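Long-range contacts in lectin (Lotus tetragonolobus, PDB 2EIG), which probably binds L-fucosyl sugars as a tetrameric legume lectin from seeds, each subunit of which carries a manganese and a calcium ion: residues D168-T173 / E189-T194; Q113-E118 / T194-K199. All blocks are in the same frame, centred on the assembly; numbering follows the deposited sequence.

Interactions 1 and 2 both use the short helix 192-195, share Thr194, and have centres about 10 Å apart. Interaction 1 sits within the long loop of chain that interaction 2 closes. They join through apolar side chains: Ile190 CD1 lies 3.6 Å from Val115 CG1, Leu172 CD2 is 3.8 Å from the same methyl, and Ile190 CG2 is 3.9 Å from Val195 CG2. Both contacts also touch the second subunit. Strand 115-120 leads from interaction 2 to the metal site, where Glu118 binds manganese; in interaction 1 the side chain of Leu172 is about 14 Å from that ion, so its part is packing rather than coordination.

Interaction 1 (D168-T173 / E189-T194); sequences DTKILT and EIDLKT
Leu172 and Ile190 meet methyl to methyl at an oblique angle, with Leu172 CD2 3.6 Å from Ile190 CD1. The isoleucine reaches out through an extended chain (chi2 175°), and its CD1 also lies 3.9 Å from Leu172 CB, so it rests along the leucine as well as on its tip. Both side chains continue onto strands 115-120 and 135-140, in the apolar interior between the sheets.

Lys170 approaches Asp191 differently. Its CB points at the other segment and chi1 of -94° sets CG against the backbone of Asp191, 3.8 Å from CA; the bends at chi2 and chi3 then lead the ammonium end away. Lys170 NZ stays 5.4 Å from Asp191 OD1, too far for a salt bridge. Asp191 OD2 instead takes Lys193 N at 3.2 Å, on the anti side and tilted somewhat out of the carboxylate plane, and so serves as the N-cap of helix 192-195.

One backbone bond ties the segments, Ile190 N to Lys170 O at 2.7 Å, with the donor almost in line with the carbonyl. The CA-H of Glu189 adds a contact to that same oxygen at 3.4 Å. Beside it, Ile171 and Glu189 form an antiparallel non-hydrogen-bonded pair, their side chains on the sheet face away from Leu172 and Ile190. On that face Ile171 packs on Ile171 of the fourth subunit and Glu189 on Thr169 of the third; separately, Glu189 N bonds to OE2 of Glu189 of the second subunit.

Lys170 and Ile171, both facing Asp166, make a G1 beta bulge, Lys170 having positive phi. The bulge lies where the chain turns from strand 159-166 into 171-178; the contact itself closes the open end of the hairpin 171-178/183-189, in the subunit-facing sheet of the legume lectin sandwich.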
ATOM      1  N   ASP A 168       6.517   2.736   8.639  1.00 25.71           N
ATOM      2  CA  ASP A 168       6.209   1.296   8.714  1.00 26.96           C
ATOM      3  C   ASP A 168       5.753   0.676   7.383  1.00 25.86           C
ATOM      4  O   ASP A 168       6.282  -0.347   6.988  1.00 26.28           O
ATOM      5  CB  ASP A 168       5.227   0.982   9.864  1.00 27.71           C
ATOM      6  CG  ASP A 168       4.954  -0.535  10.040  1.00 33.26           C
ATOM      7  OD1 ASP A 168       4.960  -0.963  11.221  1.00 38.06           O
ATOM      8  OD2 ASP A 168       4.718  -1.309   9.044  1.00 36.54           O
ATOM      9  N   THR A 169       4.778   1.281   6.700  1.00 25.04           N
ATOM     10  CA  THR A 169       4.215   0.716   5.456  1.00 23.51           C
ATOM     11  C   THR A 169       4.663   1.528   4.234  1.00 23.02           C
ATOM     12  O   THR A 169       4.362   1.176   3.087  1.00 22.42           O
ATOM     13  CB  THR A 169       2.669   0.759   5.462  1.00 24.14           C
ATOM     14  OG1 THR A 169       2.252   2.108   5.718  1.00 23.01           O
ATOM     15  CG2 THR A 169       2.119  -0.146   6.538  1.00 23.30           C
ATOM     16  N   LYS A 170       5.363   2.619   4.509  1.00 20.75           N
ATOM     17  CA  LYS A 170       5.938   3.467   3.482  1.00 21.65           C
ATOM     18  C   LYS A 170       4.847   4.233   2.755  1.00 19.70           C
ATOM     19  O   LYS A 170       4.960   4.457   1.588  1.00 20.74           O
ATOM     20  CB  LYS A 170       6.798   2.645   2.487  1.00 22.80           C
ATOM     21  CG  LYS A 170       8.301   2.561   2.798  1.00 24.58           C
ATOM     22  CD  LYS A 170       8.652   1.835   4.074  1.00 31.23           C
ATOM     23  CE  LYS A 170       8.780   0.317   3.849  1.00 34.98           C
ATOM     24  NZ  LYS A 170       9.147  -0.416   5.119  1.00 37.17           N
ATOM     25  N   ILE A 171       3.812   4.672   3.454  1.00 18.96           N
ATOM     26  CA  ILE A 171       2.693   5.299   2.758  1.00 18.89           C
ATOM     27  C   ILE A 171       2.603   6.765   3.158  1.00 17.46           C
ATOM     28  O   ILE A 171       2.591   7.093   4.330  1.00 17.55           O
ATOM     29  CB  ILE A 171       1.338   4.520   3.006  1.00 19.09           C
ATOM     30  CG1 ILE A 171       1.402   3.129   2.318  1.00 20.67           C
ATOM     31  CG2 ILE A 171       0.149   5.294   2.416  1.00 20.31           C
ATOM     32  CD1 ILE A 171       0.519   2.070   2.929  1.00 27.01           C
ATOM     33  N   LEU A 172       2.582   7.632   2.165  1.00 18.07           N
ATOM     34  CA  LEU A 172       2.277   9.047   2.347  1.00 17.38           C
ATOM     35  C   LEU A 172       0.786   9.270   2.076  1.00 17.75           C
ATOM     36  O   LEU A 172       0.311   8.958   0.998  1.00 17.57           O
ATOM     37  CB  LEU A 172       3.142   9.877   1.395  1.00 17.58           C
ATOM     38  CG  LEU A 172       3.010  11.412   1.449  1.00 16.96           C
ATOM     39  CD1 LEU A 172       3.774  11.903   2.632  1.00 15.66           C
ATOM     40  CD2 LEU A 172       3.548  12.049   0.180  1.00 17.40           C
ATOM     41  N   THR A 173       0.059   9.832   3.038  1.00 17.58           N
ATOM     42  CA  THR A 173      -1.374  10.043   2.871  1.00 17.66           C
ATOM     43  C   THR A 173      -1.713  11.484   3.160  1.00 18.08           C
ATOM     44  O   THR A 173      -1.258  12.080   4.139  1.00 16.80           O
ATOM     45  CB  THR A 173      -2.182   9.115   3.782  1.00 17.07           C
ATOM     46  OG1 THR A 173      -1.799   7.782   3.489  1.00 18.78           O
ATOM     47  CG2 THR A 173      -3.691   9.218   3.503  1.00 18.16           C
ATOM     48  N   GLU A 189       2.108   4.987  -1.852  1.00 24.15           N
ATOM     49  CA  GLU A 189       3.261   4.331  -1.314  1.00 25.42           C
ATOM     50  C   GLU A 189       4.532   4.999  -1.814  1.00 24.92           C
ATOM     51  O   GLU A 189       4.734   5.132  -3.017  1.00 25.20           O
ATOM     52  CB  GLU A 189       3.247   2.866  -1.685  1.00 26.03           C
ATOM     53  CG  GLU A 189       4.248   2.107  -0.872  1.00 30.29           C
ATOM     54  CD  GLU A 189       5.142   1.305  -1.746  1.00 33.99           C
ATOM     55  OE1 GLU A 189       4.586   0.693  -2.709  1.00 34.29           O
ATOM     56  OE2 GLU A 189       6.366   1.278  -1.459  1.00 33.71           O
ATOM     57  N   ILE A 190       5.395   5.430  -0.883  1.00 24.86           N
ATOM     58  CA  ILE A 190       6.681   6.047  -1.267  1.00 25.24           C
ATOM     59  C   ILE A 190       7.748   5.618  -0.271  1.00 25.41           C
ATOM     60  O   ILE A 190       7.605   5.888   0.937  1.00 27.45           O
ATOM     61  CB  ILE A 190       6.633   7.623  -1.256  1.00 24.73           C
ATOM     62  CG1 ILE A 190       5.409   8.149  -1.960  1.00 26.19           C
ATOM     63  CG2 ILE A 190       7.935   8.232  -1.862  1.00 24.64           C
ATOM     64  CD1 ILE A 190       5.230   9.663  -1.873  1.00 26.24           C
ATOM     65  N   ASP A 191       8.805   4.962  -0.735  1.00 24.32           N
ATOM     66  CA  ASP A 191       9.953   4.728   0.125  1.00 24.48           C
ATOM     67  C   ASP A 191      10.857   5.954   0.115  1.00 23.19           C
ATOM     68  O   ASP A 191      11.606   6.148  -0.844  1.00 21.85           O
ATOM     69  CB  ASP A 191      10.756   3.489  -0.324  1.00 25.37           C
ATOM     70  CG  ASP A 191      11.641   2.918   0.797  1.00 28.78           C
ATOM     71  OD1 ASP A 191      11.779   1.667   0.844  1.00 34.29           O
ATOM     72  OD2 ASP A 191      12.181   3.692   1.638  1.00 27.66           O
ATOM     73  N   LEU A 192      10.783   6.782   1.173  1.00 23.32           N
ATOM     74  CA  LEU A 192      11.591   8.005   1.264  1.00 22.52           C
ATOM     75  C   LEU A 192      13.056   7.721   1.107  1.00 22.73           C
ATOM     76  O   LEU A 192      13.782   8.522   0.558  1.00 21.81           O
ATOM     77  CB  LEU A 192      11.372   8.750   2.590  1.00 22.81           C
ATOM     78  CG  LEU A 192      10.024   9.392   2.823  1.00 22.32           C
ATOM     79  CD1 LEU A 192       9.998  10.266   4.096  1.00 20.52           C
ATOM     80  CD2 LEU A 192       9.538  10.168   1.578  1.00 21.15           C
ATOM     81  N   LYS A 193      13.500   6.562   1.575  1.00 23.98           N
ATOM     82  CA  LYS A 193      14.938   6.236   1.532  1.00 24.85           C
ATOM     83  C   LYS A 193      15.359   5.833   0.125  1.00 25.32           C
ATOM     84  O   LYS A 193      16.548   5.889  -0.156  1.00 26.52           O
ATOM     85  CB  LYS A 193      15.298   5.159   2.569  1.00 25.64           C
ATOM     86  CG  LYS A 193      16.791   4.844   2.751  1.00 25.93           C
ATOM     87  CD  LYS A 193      17.023   3.627   3.668  1.00 26.71           C
ATOM     88  CE  LYS A 193      18.550   3.361   3.819  1.00 29.61           C
ATOM     89  NZ  LYS A 193      19.005   1.913   3.647  1.00 33.53           N
ATOM     90  N   THR A 194      14.425   5.456  -0.769  1.00 25.16           N
ATOM     91  CA  THR A 194      14.815   5.161  -2.170  1.00 25.47           C
ATOM     92  C   THR A 194      14.962   6.441  -2.957  1.00 23.58           C
ATOM     93  O   THR A 194      15.818   6.572  -3.836  1.00 22.70           O
ATOM     94  CB  THR A 194      13.871   4.183  -2.965  1.00 26.18           C
ATOM     95  OG1 THR A 194      12.502   4.585  -2.863  1.00 33.59           O
ATOM     96  CG2 THR A 194      13.999   2.684  -2.530  1.00 31.46           C
TER

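Interaction 2 (Q113-E118 / T194-K199). With MN (manganese (II) ion), chain F.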
ATOM      1  N   GLN A 113      14.485  15.360  -7.929  1.00 19.74           N
ATOM      2  CA  GLN A 113      14.421  14.466  -6.819  1.00 19.80           C
ATOM      3  C   GLN A 113      13.654  15.139  -5.661  1.00 18.18           C
ATOM      4  O   GLN A 113      14.109  16.122  -5.105  1.00 16.97           O
ATOM      5  CB  GLN A 113      15.850  14.121  -6.403  1.00 20.46           C
ATOM      6  CG  GLN A 113      15.860  12.922  -5.537  1.00 22.61           C
ATOM      7  CD  GLN A 113      17.232  12.561  -5.076  1.00 23.95           C
ATOM      8  OE1 GLN A 113      18.217  13.103  -5.547  1.00 25.01           O
ATOM      9  NE2 GLN A 113      17.305  11.622  -4.163  1.00 23.01           N
ATOM     10  N   PHE A 114      12.486  14.626  -5.334  1.00 17.42           N
ATOM     11  CA  PHE A 114      11.629  15.292  -4.329  1.00 17.48           C
ATOM     12  C   PHE A 114      10.394  14.476  -4.144  1.00 16.87           C
ATOM     13  O   PHE A 114      10.012  13.631  -4.991  1.00 18.01           O
ATOM     14  CB  PHE A 114      11.231  16.753  -4.748  1.00 17.23           C
ATOM     15  CG  PHE A 114      10.348  16.800  -5.968  1.00 16.78           C
ATOM     16  CD1 PHE A 114       8.972  16.600  -5.849  1.00 18.38           C
ATOM     17  CD2 PHE A 114      10.901  16.946  -7.229  1.00 17.64           C
ATOM     18  CE1 PHE A 114       8.168  16.560  -6.969  1.00 20.27           C
ATOM     19  CE2 PHE A 114      10.110  16.895  -8.368  1.00 16.85           C
ATOM     20  CZ  PHE A 114       8.757  16.705  -8.248  1.00 17.73           C
ATOM     21  N   VAL A 115       9.746  14.730  -3.029  1.00 16.85           N
ATOM     22  CA  VAL A 115       8.438  14.175  -2.776  1.00 15.35           C
ATOM     23  C   VAL A 115       7.607  15.415  -2.487  1.00 16.01           C
ATOM     24  O   VAL A 115       8.022  16.275  -1.703  1.00 14.66           O
ATOM     25  CB  VAL A 115       8.433  13.130  -1.615  1.00 15.16           C
ATOM     26  CG1 VAL A 115       7.025  12.740  -1.247  1.00 13.72           C
ATOM     27  CG2 VAL A 115       9.215  11.844  -1.990  1.00 14.50           C
ATOM     28  N   ALA A 116       6.475  15.535  -3.165  1.00 15.38           N
ATOM     29  CA  ALA A 116       5.633  16.685  -2.978  1.00 15.78           C
ATOM     30  C   ALA A 116       4.144  16.303  -2.938  1.00 15.58           C
ATOM     31  O   ALA A 116       3.734  15.314  -3.542  1.00 15.82           O
ATOM     32  CB  ALA A 116       5.899  17.704  -4.104  1.00 16.46           C
ATOM     33  N   VAL A 117       3.386  17.053  -2.142  1.00 14.89           N
ATOM     34  CA  VAL A 117       1.956  17.116  -2.199  1.00 14.43           C
ATOM     35  C   VAL A 117       1.594  18.507  -2.772  1.00 13.92           C
ATOM     36  O   VAL A 117       1.825  19.559  -2.149  1.00 12.48           O
ATOM     37  CB  VAL A 117       1.303  16.892  -0.808  1.00 15.19           C
ATOM     38  CG1 VAL A 117      -0.253  16.980  -0.915  1.00 13.25           C
ATOM     39  CG2 VAL A 117       1.777  15.515  -0.167  1.00 14.12           C
ATOM     40  N   GLU A 118       1.029  18.489  -3.967  1.00 13.89           N
ATOM     41  CA  GLU A 118       0.763  19.702  -4.709  1.00 14.96           C
ATOM     42  C   GLU A 118      -0.703  20.030  -4.657  1.00 15.85           C
ATOM     43  O   GLU A 118      -1.575  19.168  -4.632  1.00 17.60           O
ATOM     44  CB  GLU A 118       1.220  19.612  -6.187  1.00 14.17           C
ATOM     45  CG  GLU A 118       0.416  18.557  -6.948  1.00 14.63           C
ATOM     46  CD  GLU A 118       0.651  18.580  -8.443  1.00 16.25           C
ATOM     47  OE1 GLU A 118       1.793  18.622  -8.905  1.00 17.83           O
ATOM     48  OE2 GLU A 118      -0.349  18.523  -9.146  1.00 15.81           O
ATOM     49  N   THR A 194      14.425   5.456  -0.769  1.00 25.16           N
ATOM     50  CA  THR A 194      14.815   5.161  -2.170  1.00 25.47           C
ATOM     51  C   THR A 194      14.962   6.441  -2.957  1.00 23.58           C
ATOM     52  O   THR A 194      15.818   6.572  -3.836  1.00 22.70           O
ATOM     53  CB  THR A 194      13.871   4.183  -2.965  1.00 26.18           C
ATOM     54  OG1 THR A 194      12.502   4.585  -2.863  1.00 33.59           O
ATOM     55  CG2 THR A 194      13.999   2.684  -2.530  1.00 31.46           C
ATOM     56  N   VAL A 195      14.112   7.412  -2.657  1.00 22.13           N
ATOM     57  CA  VAL A 195      14.048   8.600  -3.492  1.00 19.90           C
ATOM     58  C   VAL A 195      14.743   9.818  -2.932  1.00 19.09           C
ATOM     59  O   VAL A 195      14.952  10.765  -3.651  1.00 19.15           O
ATOM     60  CB  VAL A 195      12.602   8.933  -3.916  1.00 20.64           C
ATOM     61  CG1 VAL A 195      12.106   7.874  -4.928  1.00 19.69           C
ATOM     62  CG2 VAL A 195      11.662   9.036  -2.688  1.00 18.31           C
ATOM     63  N   LEU A 196      15.114   9.807  -1.653  1.00 16.27           N
ATOM     64  CA  LEU A 196      15.642  11.025  -1.068  1.00 14.39           C
ATOM     65  C   LEU A 196      16.878  10.704  -0.232  1.00 14.36           C
ATOM     66  O   LEU A 196      17.010   9.570   0.241  1.00 13.06           O
ATOM     67  CB  LEU A 196      14.580  11.675  -0.161  1.00 14.32           C
ATOM     68  CG  LEU A 196      13.467  12.455  -0.865  1.00 11.05           C
ATOM     69  CD1 LEU A 196      12.342  12.774   0.084  1.00 12.23           C
ATOM     70  CD2 LEU A 196      14.006  13.703  -1.523  1.00 12.63           C
ATOM     71  N   PRO A 197      17.762  11.704  -0.013  1.00 14.45           N
ATOM     72  CA  PRO A 197      18.901  11.466   0.865  1.00 14.57           C
ATOM     73  C   PRO A 197      18.486  11.577   2.304  1.00 14.82           C
ATOM     74  O   PRO A 197      17.305  11.799   2.606  1.00 14.88           O
ATOM     75  CB  PRO A 197      19.899  12.601   0.485  1.00 14.13           C
ATOM     76  CG  PRO A 197      19.018  13.716   0.147  1.00 15.27           C
ATOM     77  CD  PRO A 197      17.788  13.067  -0.560  1.00 13.44           C
ATOM     78  N   GLU A 198      19.441  11.423   3.211  1.00 15.26           N
ATOM     79  CA  GLU A 198      19.081  11.175   4.587  1.00 15.98           C
ATOM     80  C   GLU A 198      18.693  12.468   5.350  1.00 15.32           C
ATOM     81  O   GLU A 198      18.217  12.404   6.465  1.00 14.89           O
ATOM     82  CB  GLU A 198      20.225  10.428   5.265  1.00 15.71           C
ATOM     83  CG  GLU A 198      21.479  11.275   5.386  1.00 21.15           C
ATOM     84  CD  GLU A 198      22.695  10.389   5.648  1.00 23.59           C
ATOM     85  OE1 GLU A 198      23.098  10.303   6.829  1.00 27.75           O
ATOM     86  OE2 GLU A 198      23.202   9.768   4.685  1.00 21.66           O
ATOM     87  N   LYS A 199      18.934  13.624   4.733  1.00 15.07           N
ATOM     88  CA  LYS A 199      18.575  14.914   5.325  1.00 16.20           C
ATOM     89  C   LYS A 199      17.819  15.619   4.227  1.00 15.03           C
ATOM     90  O   LYS A 199      18.216  15.567   3.086  1.00 15.85           O
ATOM     91  CB  LYS A 199      19.801  15.770   5.734  1.00 15.32           C
ATOM     92  CG  LYS A 199      20.594  15.223   6.929  1.00 18.07           C
ATOM     93  CD  LYS A 199      21.792  16.124   7.192  1.00 20.46           C
ATOM     94  CE  LYS A 199      22.845  15.389   8.051  1.00 24.55           C
ATOM     95  NZ  LYS A 199      22.206  14.525   9.112  1.00 25.65           N
TER
HETATM   96 MN    MN F1101      -0.566  18.770 -11.309  1.00 18.87          MN
HETATM   97  O   HOH W   1       1.598  18.888 -11.492  1.00 20.54           O
HETATM   98  O   HOH W   2      -0.550  16.539 -11.410  1.00 18.09           O
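Gln113 lays its amide beside the carbonyl of Val195, and Gln113 NE2 donates to Val195 O at 2.6 Å with a nearly straight N-H (162°). The oxygen lies in the plane of the glutamine amide, yet the donor stands well above the carbonyl plane, off the lone pairs. An extended chain, CG anti to the backbone N (chi1 -164°), carries the amide along the end of the helix; Gln113 CG is itself 3.0 Å from Val195 O. Pro197 CD flanks the amide nitrogen.

Beneath this the contact is apolar. Val115 CG2 touches Val195 CG2 at 3.8 Å, the two side chains crossing at about a right angle. Val115 CG2 also meets Leu196 CD1 at 3.9 Å. Leucine's other methyl, CD2, rests on the backbone at Phe114 CA, so the fork of Leu196 spans two successive residues. The CA–CB bond of Phe114 points away from segment 194-199, and its ring packs on Ile104 and Thr105.

Further along the strand, Glu118 OE2 binds manganese at 2.2 Å, while Glu118 OE1 accepts a hydrogen bond from a water on the same ion. Both carboxylate oxygens take part in holding the metal shell, which Asp120, Asp127, His135 and a second water complete.

Leu196 leaves the helical path after helix 192-195, and its backbone oxygen is held by Trp52 NE1. Strand 115-120 runs between strands 81-88 and 135-140 in the seven-stranded sheet: Leu196 reaches Leu86 on the first, Val195 touches Val140 on the second, and the chain then enters strand 199-208, which pairs with the far edge of strand 81-88.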